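PDB 3VA7: KLLA0E08119p, which probably carries out the ATP-dependent, biotin-linked carboxylation of urea to urea-1-carboxylate, this chain being the carboxylase portion of a larger enzyme that probably also hydrolyses that product. Local coordinates for residues A[761-766]-A[782-787]; A[767-772]-A[809-814]; A[665-670]-A[685-690]; A[846-851]-A[899-904]. All coordinates share one frame; numbering follows the deposited sequence.

Contact 1 (A[761-766]-A[782-787]). With NA (sodium ion), chain K.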
loop_
_atom_site.group_PDB
_atom_site.type_symbol
_atom_site.label_atom_id
_atom_site.label_comp_id
_atom_site.label_asym_id
_atom_site.label_seq_id
_atom_site.Cartn_x
_atom_site.Cartn_y
_atom_site.Cartn_z
ATOM N N VAL A 761 -0.521 -20.600 -22.893
ATOM C CA VAL A 761 -1.022 -19.370 -22.299
ATOM C C VAL A 761 -2.478 -19.096 -22.715
ATOM O O VAL A 761 -2.803 -18.970 -23.914
ATOM C CB VAL A 761 -0.185 -18.133 -22.732
ATOM C CG1 VAL A 761 -0.734 -16.883 -22.052
ATOM C CG2 VAL A 761 1.368 -18.343 -22.477
ATOM N N VAL A 762 -3.347 -18.983 -21.711
ATOM C CA VAL A 762 -4.718 -18.675 -21.889
ATOM C C VAL A 762 -4.796 -17.407 -22.743
ATOM O O VAL A 762 -3.979 -16.438 -22.537
ATOM C CB VAL A 762 -5.388 -18.471 -20.515
ATOM C CG1 VAL A 762 -6.815 -17.972 -20.693
ATOM C CG2 VAL A 762 -5.331 -19.770 -19.690
ATOM N N ALA A 763 -5.748 -17.384 -23.700
ATOM C CA ALA A 763 -5.771 -16.264 -24.629
ATOM C C ALA A 763 -6.276 -15.067 -23.896
ATOM O O ALA A 763 -7.098 -15.197 -23.049
ATOM C CB ALA A 763 -6.608 -16.548 -25.871
ATOM N N GLU A 764 -5.774 -13.897 -24.214
ATOM C CA GLU A 764 -6.173 -12.725 -23.483
ATOM C C GLU A 764 -7.658 -12.779 -23.142
ATOM O O GLU A 764 -8.049 -12.564 -21.983
ATOM C CB GLU A 764 -5.891 -11.489 -24.319
ATOM C CG GLU A 764 -6.196 -10.177 -23.618
ATOM C CD GLU A 764 -5.712 -8.988 -24.419
ATOM O OE1 GLU A 764 -6.073 -7.858 -24.052
ATOM O OE2 GLU A 764 -4.985 -9.193 -25.443
ATOM N N ALA A 765 -8.454 -13.083 -24.170
ATOM C CA ALA A 765 -9.898 -12.910 -24.181
ATOM C C ALA A 765 -10.547 -14.112 -23.550
ATOM O O ALA A 765 -11.773 -14.111 -23.343
ATOM C CB ALA A 765 -10.383 -12.786 -25.624
ATOM N N GLU A 766 -9.747 -15.145 -23.306
ATOM C CA GLU A 766 -10.196 -16.294 -22.535
ATOM C C GLU A 766 -9.926 -16.209 -21.009
ATOM O O GLU A 766 -10.519 -16.964 -20.228
ATOM C CB GLU A 766 -9.655 -17.598 -23.124
ATOM C CG GLU A 766 -10.153 -17.818 -24.517
ATOM C CD GLU A 766 -11.448 -18.583 -24.510
ATOM O OE1 GLU A 766 -11.391 -19.761 -24.101
ATOM O OE2 GLU A 766 -12.495 -18.023 -24.879
ATOM N N VAL A 782 -7.937 -25.734 -24.702
ATOM C CA VAL A 782 -8.316 -25.987 -26.065
ATOM C C VAL A 782 -7.359 -25.125 -26.930
ATOM O O VAL A 782 -7.239 -23.906 -26.718
ATOM C CB VAL A 782 -9.816 -25.620 -26.116
ATOM C CG1 VAL A 782 -10.058 -24.360 -26.808
ATOM C CG2 VAL A 782 -10.640 -26.772 -26.631
ATOM N N PRO A 783 -6.594 -25.757 -27.841
ATOM C CA PRO A 783 -5.626 -24.987 -28.651
ATOM C C PRO A 783 -6.287 -24.043 -29.647
ATOM O O PRO A 783 -7.346 -24.324 -30.237
ATOM C CB PRO A 783 -4.830 -26.056 -29.384
ATOM C CG PRO A 783 -5.734 -27.213 -29.415
ATOM C CD PRO A 783 -6.682 -27.162 -28.263
ATOM N N LEU A 784 -5.656 -22.903 -29.808
ATOM C CA LEU A 784 -6.227 -21.801 -30.521
ATOM C C LEU A 784 -5.018 -21.141 -31.226
ATOM O O LEU A 784 -3.891 -21.061 -30.632
ATOM C CB LEU A 784 -6.861 -20.862 -29.518
ATOM C CG LEU A 784 -8.363 -20.628 -29.386
ATOM C CD1 LEU A 784 -9.143 -21.898 -29.248
ATOM C CD2 LEU A 784 -8.664 -19.609 -28.258
ATOM N N SER A 785 -5.251 -20.761 -32.498
ATOM C CA SER A 785 -4.297 -20.053 -33.333
ATOM C C SER A 785 -4.218 -18.602 -32.884
ATOM O O SER A 785 -5.190 -18.028 -32.335
ATOM C CB SER A 785 -4.758 -20.062 -34.789
ATOM O OG SER A 785 -5.886 -19.192 -34.981
ATOM N N TYR A 786 -3.076 -17.983 -33.171
ATOM C CA TYR A 786 -2.942 -16.562 -32.915
ATOM C C TYR A 786 -4.171 -15.777 -33.432
ATOM O O TYR A 786 -4.719 -14.927 -32.719
ATOM C CB TYR A 786 -1.624 -16.059 -33.509
ATOM C CG TYR A 786 -1.559 -14.555 -33.500
ATOM C CD1 TYR A 786 -1.301 -13.830 -32.289
ATOM C CD2 TYR A 786 -1.812 -13.822 -34.694
ATOM C CE1 TYR A 786 -1.259 -12.422 -32.281
ATOM C CE2 TYR A 786 -1.782 -12.424 -34.672
ATOM C CZ TYR A 786 -1.505 -11.737 -33.472
ATOM O OH TYR A 786 -1.507 -10.360 -33.519
ATOM N N GLY A 787 -4.620 -16.068 -34.667
ATOM C CA GLY A 787 -5.669 -15.269 -35.317
ATOM C C GLY A 787 -7.021 -15.434 -34.627
ATOM O O GLY A 787 -7.769 -14.466 -34.353
HETATM NA NA NA K . -4.846 -9.720 -28.107
HETATM O O HOH W 1 -4.738 -6.918 -27.229
#
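Leu784 meets Ala763 and Glu766 through a single methyl, CD2, which stands 4.4 Å from Ala763 CB and equally far from Glu766 CG. All three residues point their CB atoms across the gap, so the leucine branch settles against an alanine methyl and the aliphatic part of a glutamate. Glu766 is folded rather than extended: chi2 of -90° bends the chain at CG, presenting that methylene to the leucine while OE1 turns to the backbone N of Gly666, which donates a hydrogen bond to it. A turn that returns Glu766 N to Ala763 O at 2.7 Å holds the two touching residues of 761-766 together. The fold explains the proximity. Strands 756-762 and 778-783 flank strand 662-669 within a curled seven-stranded sheet of the carboxyltransferase A and B region, consistent with a cyclophilin-like barrel, and this contact joins the segments that follow the two strands. Glu764, unlike Glu766, has CG anti to the backbone N (chi1 -177°) and a chain that stays straight, carrying OE2 to the sodium ion, 2.7 Å away; water 1 lies 2.9 Å from the metal, and Asp845 is a further ligand. At the other segment, Ser785 is the N-cap of helix 786-802, its OG accepting the N-H of Val788.

Contact 2 (A[767-772]-A[809-814])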
loop_
_atom_site.group_PDB
_atom_site.type_symbol
_atom_site.label_atom_id
_atom_site.label_comp_id
_atom_site.label_asym_id
_atom_site.label_seq_id
_atom_site.Cartn_x
_atom_site.Cartn_y
_atom_site.Cartn_z
ATOM N N LEU A 767 -9.058 -15.288 -20.596
ATOM C CA LEU A 767 -8.707 -15.128 -19.167
ATOM C C LEU A 767 -9.912 -14.902 -18.252
ATOM O O LEU A 767 -9.880 -15.349 -17.121
ATOM C CB LEU A 767 -7.658 -14.018 -18.967
ATOM C CG LEU A 767 -6.264 -14.617 -18.855
ATOM C CD1 LEU A 767 -5.194 -13.526 -18.751
ATOM C CD2 LEU A 767 -6.210 -15.510 -17.624
ATOM N N TRP A 768 -10.961 -14.222 -18.737
ATOM C CA TRP A 768 -12.162 -14.010 -17.946
ATOM C C TRP A 768 -12.747 -15.294 -17.422
ATOM O O TRP A 768 -13.322 -15.288 -16.378
ATOM C CB TRP A 768 -13.244 -13.283 -18.722
ATOM C CG TRP A 768 -14.134 -14.200 -19.580
ATOM C CD1 TRP A 768 -13.946 -14.525 -20.900
ATOM C CD2 TRP A 768 -15.331 -14.887 -19.164
ATOM N NE1 TRP A 768 -14.951 -15.381 -21.330
ATOM C CE2 TRP A 768 -15.816 -15.612 -20.294
ATOM C CE3 TRP A 768 -16.040 -14.963 -17.953
ATOM C CZ2 TRP A 768 -16.990 -16.393 -20.250
ATOM C CZ3 TRP A 768 -17.186 -15.752 -17.899
ATOM C CH2 TRP A 768 -17.652 -16.460 -19.053
ATOM N N LYS A 769 -12.608 -16.385 -18.156
ATOM C CA LYS A 769 -13.085 -17.673 -17.690
ATOM C C LYS A 769 -12.365 -18.042 -16.423
ATOM O O LYS A 769 -13.004 -18.499 -15.441
ATOM C CB LYS A 769 -12.916 -18.784 -18.741
ATOM C CG LYS A 769 -14.009 -18.783 -19.821
ATOM C CD LYS A 769 -13.656 -19.725 -20.977
ATOM C CE LYS A 769 -14.643 -19.501 -22.070
ATOM N NZ LYS A 769 -14.166 -19.970 -23.398
ATOM N N VAL A 770 -11.042 -17.831 -16.437
ATOM C CA VAL A 770 -10.190 -18.186 -15.307
ATOM C C VAL A 770 -10.599 -17.372 -14.080
ATOM O O VAL A 770 -10.596 -17.884 -12.964
ATOM C CB VAL A 770 -8.694 -18.051 -15.666
ATOM C CG1 VAL A 770 -7.792 -18.474 -14.505
ATOM C CG2 VAL A 770 -8.406 -18.925 -16.868
ATOM N N GLY A 771 -11.039 -16.146 -14.287
ATOM C CA GLY A 771 -11.667 -15.382 -13.189
ATOM C C GLY A 771 -13.020 -15.873 -12.636
ATOM O O GLY A 771 -13.614 -15.238 -11.757
ATOM N N GLN A 772 -13.521 -16.985 -13.142
ATOM C CA GLN A 772 -14.818 -17.462 -12.686
ATOM C C GLN A 772 -14.719 -18.892 -12.188
ATOM O O GLN A 772 -15.714 -19.475 -11.708
ATOM C CB GLN A 772 -15.903 -17.290 -13.785
ATOM C CG GLN A 772 -16.300 -15.829 -14.096
ATOM C CD GLN A 772 -16.903 -15.124 -12.898
ATOM O OE1 GLN A 772 -17.179 -15.773 -11.904
ATOM N NE2 GLN A 772 -17.111 -13.789 -12.975
ATOM N N LEU A 809 -18.179 -12.802 -30.033
ATOM C CA LEU A 809 -17.802 -14.117 -30.467
ATOM C C LEU A 809 -17.302 -14.909 -29.293
ATOM O O LEU A 809 -16.686 -14.350 -28.413
ATOM C CB LEU A 809 -16.685 -13.994 -31.467
ATOM C CG LEU A 809 -17.156 -14.033 -32.894
ATOM C CD1 LEU A 809 -16.541 -12.839 -33.613
ATOM C CD2 LEU A 809 -16.694 -15.370 -33.476
ATOM N N GLU A 810 -17.569 -16.212 -29.296
ATOM C CA GLU A 810 -17.174 -17.094 -28.222
ATOM C C GLU A 810 -16.654 -18.360 -28.835
ATOM O O GLU A 810 -16.942 -18.658 -29.998
ATOM C CB GLU A 810 -18.328 -17.418 -27.275
ATOM C CG GLU A 810 -18.676 -16.302 -26.290
ATOM C CD GLU A 810 -19.552 -16.787 -25.128
ATOM O OE1 GLU A 810 -20.744 -17.148 -25.408
ATOM O OE2 GLU A 810 -19.048 -16.778 -23.951
ATOM N N LEU A 811 -15.859 -19.083 -28.054
ATOM C CA LEU A 811 -15.393 -20.416 -28.388
ATOM C C LEU A 811 -16.488 -21.251 -29.077
ATOM O O LEU A 811 -17.664 -21.269 -28.641
ATOM C CB LEU A 811 -14.942 -21.092 -27.090
ATOM C CG LEU A 811 -13.605 -21.811 -27.097
ATOM C CD1 LEU A 811 -12.556 -20.885 -27.655
ATOM C CD2 LEU A 811 -13.200 -22.319 -25.723
ATOM N N SER A 812 -16.107 -21.911 -30.168
ATOM C CA SER A 812 -16.972 -22.892 -30.838
ATOM C C SER A 812 -16.068 -23.807 -31.635
ATOM O O SER A 812 -14.968 -23.392 -32.009
ATOM C CB SER A 812 -18.015 -22.230 -31.743
ATOM O OG SER A 812 -17.389 -21.515 -32.793
ATOM N N ASP A 813 -16.511 -25.040 -31.886
ATOM C CA ASP A 813 -15.620 -26.051 -32.471
ATOM C C ASP A 813 -14.830 -25.649 -33.702
ATOM O O ASP A 813 -13.667 -26.027 -33.816
ATOM C CB ASP A 813 -16.353 -27.359 -32.702
ATOM C CG ASP A 813 -16.946 -27.882 -31.421
ATOM O OD1 ASP A 813 -16.161 -28.028 -30.450
ATOM O OD2 ASP A 813 -18.191 -28.082 -31.365
ATOM N N ASP A 814 -15.440 -24.863 -34.591
ATOM C CA ASP A 814 -14.754 -24.426 -35.813
ATOM C C ASP A 814 -13.705 -23.337 -35.555
ATOM O O ASP A 814 -12.971 -22.925 -36.463
ATOM C CB ASP A 814 -15.758 -23.982 -36.892
ATOM C CG ASP A 814 -16.796 -22.991 -36.366
ATOM O OD1 ASP A 814 -17.794 -23.464 -35.735
ATOM O OD2 ASP A 814 -16.620 -21.753 -36.612
HETATM O O HOH W 2 -15.924 -16.380 -24.258
#
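Lys769 reaches Leu811 with CG anti to its carbonyl carbon (chi1 -80°) and every later torsion close to 180°, a fully stretched chain that brings NZ to 3.4 Å from Leu811 CD2. The leucine approaches the ammonium end at a slant, offering CD2 first, with CB at 3.9 Å from the same NZ. This is packing only; the charge of Lys769 is answered by a salt bridge to Glu766 and by a weak bond to the carbonyl of Lys664. The lysine also covers a neighbour, for its CG sits 3.6 Å above one face of the Trp768 indole, toward the rim. The indole itself addresses Glu810 through water. Trp768 NE1 donates to water 2, 3.2 Å away and in the ring plane, and that water donates in turn to Glu810 OE2 at 3.2 Å. The second oxygen, OE1, is hydrogen-bonded to Thr656, so the carboxylate is held at both ends. Lys769 NZ remains 5.9 Å from Glu810 OE2, too far for a salt bridge, although the opposite charges may still attract. Such a water-bridged indole and carboxylate, beside a lysine ammonium resting against a leucine methyl, here fastens the short, weakly bonded helix 767-770 of the carboxyltransferase A and B region to the loop between helix 786-802 and strand 824-828.

Contact 3 (A[665-670]-A[685-690])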
loop_
_atom_site.group_PDB
_atom_site.type_symbol
_atom_site.label_atom_id
_atom_site.label_comp_id
_atom_site.label_asym_id
_atom_site.label_seq_id
_atom_site.Cartn_x
_atom_site.Cartn_y
_atom_site.Cartn_z
ATOM N N ILE A 665 -11.323 -23.933 -22.132
ATOM C CA ILE A 665 -10.574 -22.702 -22.038
ATOM C C ILE A 665 -9.533 -22.613 -23.125
ATOM O O ILE A 665 -8.598 -23.428 -23.161
ATOM C CB ILE A 665 -9.998 -22.542 -20.608
ATOM C CG1 ILE A 665 -11.170 -22.499 -19.607
ATOM C CG2 ILE A 665 -9.104 -21.285 -20.495
ATOM C CD1 ILE A 665 -10.858 -21.925 -18.293
ATOM N N GLY A 666 -9.692 -21.638 -24.021
ATOM C CA GLY A 666 -8.814 -21.521 -25.202
ATOM C C GLY A 666 -7.439 -20.988 -24.846
ATOM O O GLY A 666 -7.316 -20.047 -24.042
ATOM N N VAL A 667 -6.392 -21.564 -25.418
ATOM C CA VAL A 667 -5.049 -21.106 -25.136
ATOM C C VAL A 667 -4.256 -21.110 -26.432
ATOM O O VAL A 667 -4.614 -21.824 -27.362
ATOM C CB VAL A 667 -4.283 -22.073 -24.178
ATOM C CG1 VAL A 667 -4.990 -22.256 -22.811
ATOM C CG2 VAL A 667 -3.991 -23.416 -24.858
ATOM N N THR A 668 -3.167 -20.336 -26.482
ATOM C CA THR A 668 -2.172 -20.462 -27.527
ATOM C C THR A 668 -1.075 -21.373 -27.003
ATOM O O THR A 668 -0.635 -21.207 -25.883
ATOM C CB THR A 668 -1.623 -19.105 -27.985
ATOM O OG1 THR A 668 -0.903 -18.477 -26.927
ATOM C CG2 THR A 668 -2.742 -18.175 -28.395
ATOM N N CYS A 669 -0.676 -22.360 -27.792
ATOM C CA CYS A 669 0.412 -23.259 -27.447
ATOM C C CYS A 669 1.714 -22.469 -27.296
ATOM O O CYS A 669 1.940 -21.547 -28.065
ATOM C CB CYS A 669 0.588 -24.324 -28.545
ATOM S SG CYS A 669 -0.925 -25.200 -29.000
ATOM N N GLY A 670 2.562 -22.833 -26.322
ATOM C CA GLY A 670 3.813 -22.087 -25.993
ATOM C C GLY A 670 3.884 -21.304 -24.676
ATOM O O GLY A 670 2.870 -20.825 -24.212
ATOM N N GLN A 685 -1.484 -35.498 -23.409
ATOM C CA GLN A 685 -2.314 -35.645 -22.209
ATOM C C GLN A 685 -2.704 -34.289 -21.680
ATOM O O GLN A 685 -3.814 -34.155 -21.169
ATOM C CB GLN A 685 -1.612 -36.319 -21.046
ATOM C CG GLN A 685 -0.832 -37.566 -21.307
ATOM C CD GLN A 685 -0.328 -38.125 -19.998
ATOM O OE1 GLN A 685 -1.047 -38.075 -18.979
ATOM N NE2 GLN A 685 0.896 -38.658 -20.002
ATOM N N PHE A 686 -1.805 -33.296 -21.801
ATOM C CA PHE A 686 -2.050 -31.953 -21.281
ATOM C C PHE A 686 -3.337 -31.393 -21.818
ATOM O O PHE A 686 -4.091 -30.778 -21.065
ATOM C CB PHE A 686 -0.874 -30.996 -21.562
ATOM C CG PHE A 686 -1.109 -29.561 -21.111
ATOM C CD1 PHE A 686 -0.809 -29.161 -19.799
ATOM C CD2 PHE A 686 -1.636 -28.616 -21.983
ATOM C CE1 PHE A 686 -1.001 -27.825 -19.343
ATOM C CE2 PHE A 686 -1.859 -27.293 -21.563
ATOM C CZ PHE A 686 -1.511 -26.889 -20.233
ATOM N N PHE A 687 -3.558 -31.599 -23.128
ATOM C CA PHE A 687 -4.729 -31.071 -23.859
ATOM C C PHE A 687 -5.896 -32.075 -23.915
ATOM O O PHE A 687 -7.056 -31.667 -24.083
ATOM C CB PHE A 687 -4.353 -30.667 -25.273
ATOM C CG PHE A 687 -3.426 -29.462 -25.369
ATOM C CD1 PHE A 687 -3.936 -28.168 -25.455
ATOM C CD2 PHE A 687 -2.045 -29.630 -25.474
ATOM C CE1 PHE A 687 -3.085 -27.039 -25.607
ATOM C CE2 PHE A 687 -1.176 -28.513 -25.609
ATOM C CZ PHE A 687 -1.691 -27.216 -25.674
ATOM N N ASN A 688 -5.592 -33.376 -23.772
ATOM C CA ASN A 688 -6.626 -34.406 -23.749
ATOM C C ASN A 688 -7.353 -34.478 -22.407
ATOM O O ASN A 688 -8.584 -34.498 -22.399
ATOM C CB ASN A 688 -6.086 -35.789 -24.125
ATOM C CG ASN A 688 -5.608 -35.891 -25.596
ATOM O OD1 ASN A 688 -5.826 -34.987 -26.440
ATOM N ND2 ASN A 688 -4.938 -37.018 -25.904
ATOM N N ASP A 689 -6.618 -34.532 -21.289
ATOM C CA ASP A 689 -7.246 -34.611 -19.944
ATOM C C ASP A 689 -7.847 -33.313 -19.381
ATOM O O ASP A 689 -7.555 -32.212 -19.874
ATOM C CB ASP A 689 -6.307 -35.231 -18.914
ATOM C CG ASP A 689 -5.770 -36.562 -19.372
ATOM O OD1 ASP A 689 -4.823 -37.078 -18.723
ATOM O OD2 ASP A 689 -6.265 -37.066 -20.424
ATOM N N LYS A 690 -8.718 -33.483 -18.384
ATOM C CA LYS A 690 -9.319 -32.377 -17.696
ATOM C C LYS A 690 -8.502 -32.084 -16.476
ATOM O O LYS A 690 -7.823 -32.956 -15.944
ATOM C CB LYS A 690 -10.762 -32.677 -17.304
ATOM C CG LYS A 690 -11.602 -32.943 -18.491
ATOM C CD LYS A 690 -12.919 -32.273 -18.437
ATOM C CE LYS A 690 -13.983 -33.174 -19.116
ATOM N NZ LYS A 690 -15.362 -32.550 -19.084
#
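The last turn of the helix that brings Phe687 against Val667 and Cys669 is closed by a backbone bond from Asp689 N to Gln685 O, 2.8 Å long. Here the C-terminal end of helix 680-688 packs against strand 662-669 in the curled seven-stranded sheet of the carboxyltransferase A and B region, with no hydrogen bond between the two segments. One aromatic side chain does the work from the helix. Phe687 has CG anti to its carbonyl carbon (chi1 -68°), and although its CB does not aim at the strand, the far end of the ring comes close to it. Two strand residues receive that end. Val667 meets the ring at its rim, whereas the sulfur of Cys669 approaches obliquely: SG lies 5.0 Å from the ring centroid, 51° off the normal, in a sulfur-aromatic contact, with CZ the nearest ring atom at 4.0 Å. The preceding residue fixes one face of the ring, since Phe686 CD2 stands 3.6 Å above its plane over the centre. Pro783 and Gln759, from the strands on either side of 662-669, also touch Phe687, so the ring is lodged over three neighbouring strands. With CG1 anti to the carbonyl carbon (chi1 -59°), Val667 leaves CG2 between backbone N and carbonyl carbon, and it is this methyl that reaches Phe687 CE1, 3.8 Å away and near the ring plane.

Contact 4 (A[846-851]-A[899-904])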
loop_
_atom_site.group_PDB
_atom_site.type_symbol
_atom_site.label_atom_id
_atom_site.label_comp_id
_atom_site.label_asym_id
_atom_site.label_seq_id
_atom_site.Cartn_x
_atom_site.Cartn_y
_atom_site.Cartn_z
ATOM N N ARG A 846 -0.296 -12.132 -26.927
ATOM C CA ARG A 846 0.257 -10.767 -26.756
ATOM C C ARG A 846 1.792 -10.679 -26.724
ATOM O O ARG A 846 2.353 -9.590 -26.514
ATOM C CB ARG A 846 -0.226 -10.127 -25.439
ATOM C CG ARG A 846 -1.583 -9.450 -25.496
ATOM C CD ARG A 846 -2.074 -9.039 -24.155
ATOM N NE ARG A 846 -2.420 -10.220 -23.366
ATOM C CZ ARG A 846 -2.900 -10.177 -22.117
ATOM N NH1 ARG A 846 -3.104 -9.003 -21.511
ATOM N NH2 ARG A 846 -3.230 -11.307 -21.508
ATOM N N TYR A 847 2.490 -11.793 -26.914
ATOM C CA TYR A 847 3.917 -11.711 -26.745
ATOM C C TYR A 847 4.629 -12.796 -27.457
ATOM O O TYR A 847 4.092 -13.911 -27.638
ATOM C CB TYR A 847 4.327 -12.005 -25.303
ATOM C CG TYR A 847 3.502 -11.526 -24.151
ATOM C CD1 TYR A 847 2.252 -12.133 -23.817
ATOM C CD2 TYR A 847 4.014 -10.524 -23.342
ATOM C CE1 TYR A 847 1.542 -11.710 -22.737
ATOM C CE2 TYR A 847 3.333 -10.101 -22.229
ATOM C CZ TYR A 847 2.118 -10.697 -21.916
ATOM O OH TYR A 847 1.525 -10.196 -20.803
ATOM N N ILE A 848 5.886 -12.478 -27.743
ATOM C CA ILE A 848 6.836 -13.414 -28.295
ATOM C C ILE A 848 7.987 -13.444 -27.298
ATOM O O ILE A 848 8.489 -12.404 -26.893
ATOM C CB ILE A 848 7.368 -12.926 -29.699
ATOM C CG1 ILE A 848 6.236 -12.924 -30.783
ATOM C CG2 ILE A 848 8.564 -13.710 -30.140
ATOM C CD1 ILE A 848 6.765 -12.711 -32.308
ATOM N N LEU A 849 8.378 -14.636 -26.879
ATOM C CA LEU A 849 9.517 -14.785 -26.025
ATOM C C LEU A 849 10.792 -15.021 -26.856
ATOM O O LEU A 849 10.834 -15.976 -27.640
ATOM C CB LEU A 849 9.236 -15.960 -25.087
ATOM C CG LEU A 849 10.311 -16.307 -24.031
ATOM C CD1 LEU A 849 10.420 -15.236 -22.964
ATOM C CD2 LEU A 849 10.052 -17.691 -23.389
ATOM N N VAL A 850 11.825 -14.197 -26.675
ATOM C CA VAL A 850 13.120 -14.374 -27.394
ATOM C C VAL A 850 14.119 -15.021 -26.437
ATOM O O VAL A 850 14.442 -14.451 -25.378
ATOM C CB VAL A 850 13.729 -12.984 -27.855
ATOM C CG1 VAL A 850 15.005 -13.140 -28.592
ATOM C CG2 VAL A 850 12.790 -12.231 -28.719
ATOM N N GLU A 851 14.622 -16.191 -26.780
ATOM C CA GLU A 851 15.574 -16.886 -25.901
ATOM C C GLU A 851 16.994 -17.030 -26.466
ATOM O O GLU A 851 17.206 -17.634 -27.504
ATOM C CB GLU A 851 15.043 -18.280 -25.571
ATOM C CG GLU A 851 13.813 -18.271 -24.727
ATOM C CD GLU A 851 13.358 -19.676 -24.493
ATOM O OE1 GLU A 851 13.753 -20.562 -25.286
ATOM O OE2 GLU A 851 12.612 -19.899 -23.528
ATOM N N ILE A 899 0.638 -4.315 -35.023
ATOM C CA ILE A 899 1.668 -5.138 -35.651
ATOM C C ILE A 899 1.249 -6.547 -35.365
ATOM O O ILE A 899 0.843 -6.786 -34.253
ATOM C CB ILE A 899 3.080 -4.849 -35.017
ATOM C CG1 ILE A 899 4.160 -5.711 -35.667
ATOM C CG2 ILE A 899 3.041 -5.083 -33.496
ATOM C CD1 ILE A 899 5.586 -5.249 -35.378
ATOM N N ASN A 900 1.281 -7.461 -36.340
ATOM C CA ASN A 900 0.862 -8.843 -36.095
ATOM C C ASN A 900 2.035 -9.709 -35.736
ATOM O O ASN A 900 3.184 -9.296 -35.884
ATOM C CB ASN A 900 0.083 -9.475 -37.263
ATOM C CG ASN A 900 0.855 -9.454 -38.587
ATOM O OD1 ASN A 900 0.534 -8.650 -39.463
ATOM N ND2 ASN A 900 1.883 -10.299 -38.730
ATOM N N GLN A 901 1.753 -10.922 -35.298
ATOM C CA GLN A 901 2.774 -11.833 -34.869
ATOM C C GLN A 901 3.882 -12.007 -35.896
ATOM O O GLN A 901 5.084 -11.915 -35.560
ATOM C CB GLN A 901 2.149 -13.195 -34.541
ATOM C CG GLN A 901 2.969 -14.039 -33.640
ATOM C CD GLN A 901 2.418 -15.449 -33.501
ATOM O OE1 GLN A 901 2.253 -16.189 -34.494
ATOM N NE2 GLN A 901 2.146 -15.851 -32.249
ATOM N N LYS A 902 3.482 -12.269 -37.143
ATOM C CA LYS A 902 4.419 -12.586 -38.202
ATOM C C LYS A 902 5.330 -11.417 -38.439
ATOM O O LYS A 902 6.536 -11.612 -38.548
ATOM C CB LYS A 902 3.693 -12.966 -39.491
ATOM C CG LYS A 902 3.249 -14.432 -39.562
ATOM C CD LYS A 902 2.632 -14.746 -40.962
ATOM C CE LYS A 902 2.061 -16.207 -41.045
ATOM N NZ LYS A 902 1.682 -16.543 -42.473
ATOM N N ALA A 903 4.763 -10.210 -38.458
ATOM C CA ALA A 903 5.541 -8.980 -38.666
ATOM C C ALA A 903 6.578 -8.697 -37.578
ATOM O O ALA A 903 7.738 -8.265 -37.901
ATOM C CB ALA A 903 4.623 -7.752 -38.865
ATOM N N LEU A 904 6.172 -8.902 -36.302
ATOM C CA LEU A 904 7.062 -8.661 -35.180
ATOM C C LEU A 904 8.251 -9.690 -35.194
ATOM O O LEU A 904 9.444 -9.333 -35.032
ATOM C CB LEU A 904 6.262 -8.690 -33.892
ATOM C CG LEU A 904 7.112 -8.834 -32.639
ATOM C CD1 LEU A 904 7.892 -7.562 -32.474
ATOM C CD2 LEU A 904 6.257 -9.087 -31.431
HETATM O O HOH W 3 2.609 -14.373 -30.086
#
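Ile848 and Leu904 reach for each other tip to tip, one from a strand and the other from the first turn of a helix. On the strand side, Ile848 runs CG1 anti to its carbonyl carbon (chi1 -66°) and continues nearly straight, which pushes CD1 forward. Leu904 answers with CG anti to its backbone N (chi1 164°), and its CD2 comes to 3.8 Å from Ile848 CD1 and 3.9 Å from Ile848 CG1. The same isoleucine methyl also lies 3.7 Å from the carbonyl oxygen of Gln901 and 4.2 Å from Gln901 CG, so the tip of one residue rests against a full turn of helix. Gln901 leans across from the flank: its CB does not aim at the strand, but its extended chain takes the amide to the edge of the contact. There NE2 is held first by Gln842 OE1 and also donates to water 3, 2.7 Å away, and the water donates to Tyr847 O at 2.9 Å. The helix, 901-912, lies against an antiparallel five-stranded sheet of the carboxyltransferase C and D region, where strand 847-852 runs between 838-842 and 889-894; Leu904 also touches Phe894 of the latter. Leu904 N returns to Asn900 O at the N-cap. Since no hydrogen bond links the segments directly, their joining depends on buried aliphatic packing, supplemented along its border by a water that connects Tyr847 O with the side-chain amide of Gln901.

Overall arrangement
From the N terminus, contact 3 closes first, a short loop of strand 662-669 returning through helix 680-688. Contact 1 opens later and contact 2 opens inside it, but contact 2 closes only at 809-814, beyond 782-787, so the two cross rather than nest. Contact 4 follows in series and closes the longest interval, in the C and D region. Strand 662-669 ties contact 3 to contact 1 through sheet pairing on both sides, and the side chain of Ile665 packs on Lys769 and Val770 of contact 2. The A and B and the C and D regions meet where Glu764 of contact 1 forms a salt bridge with Arg846 of contact 4, beside the sodium site.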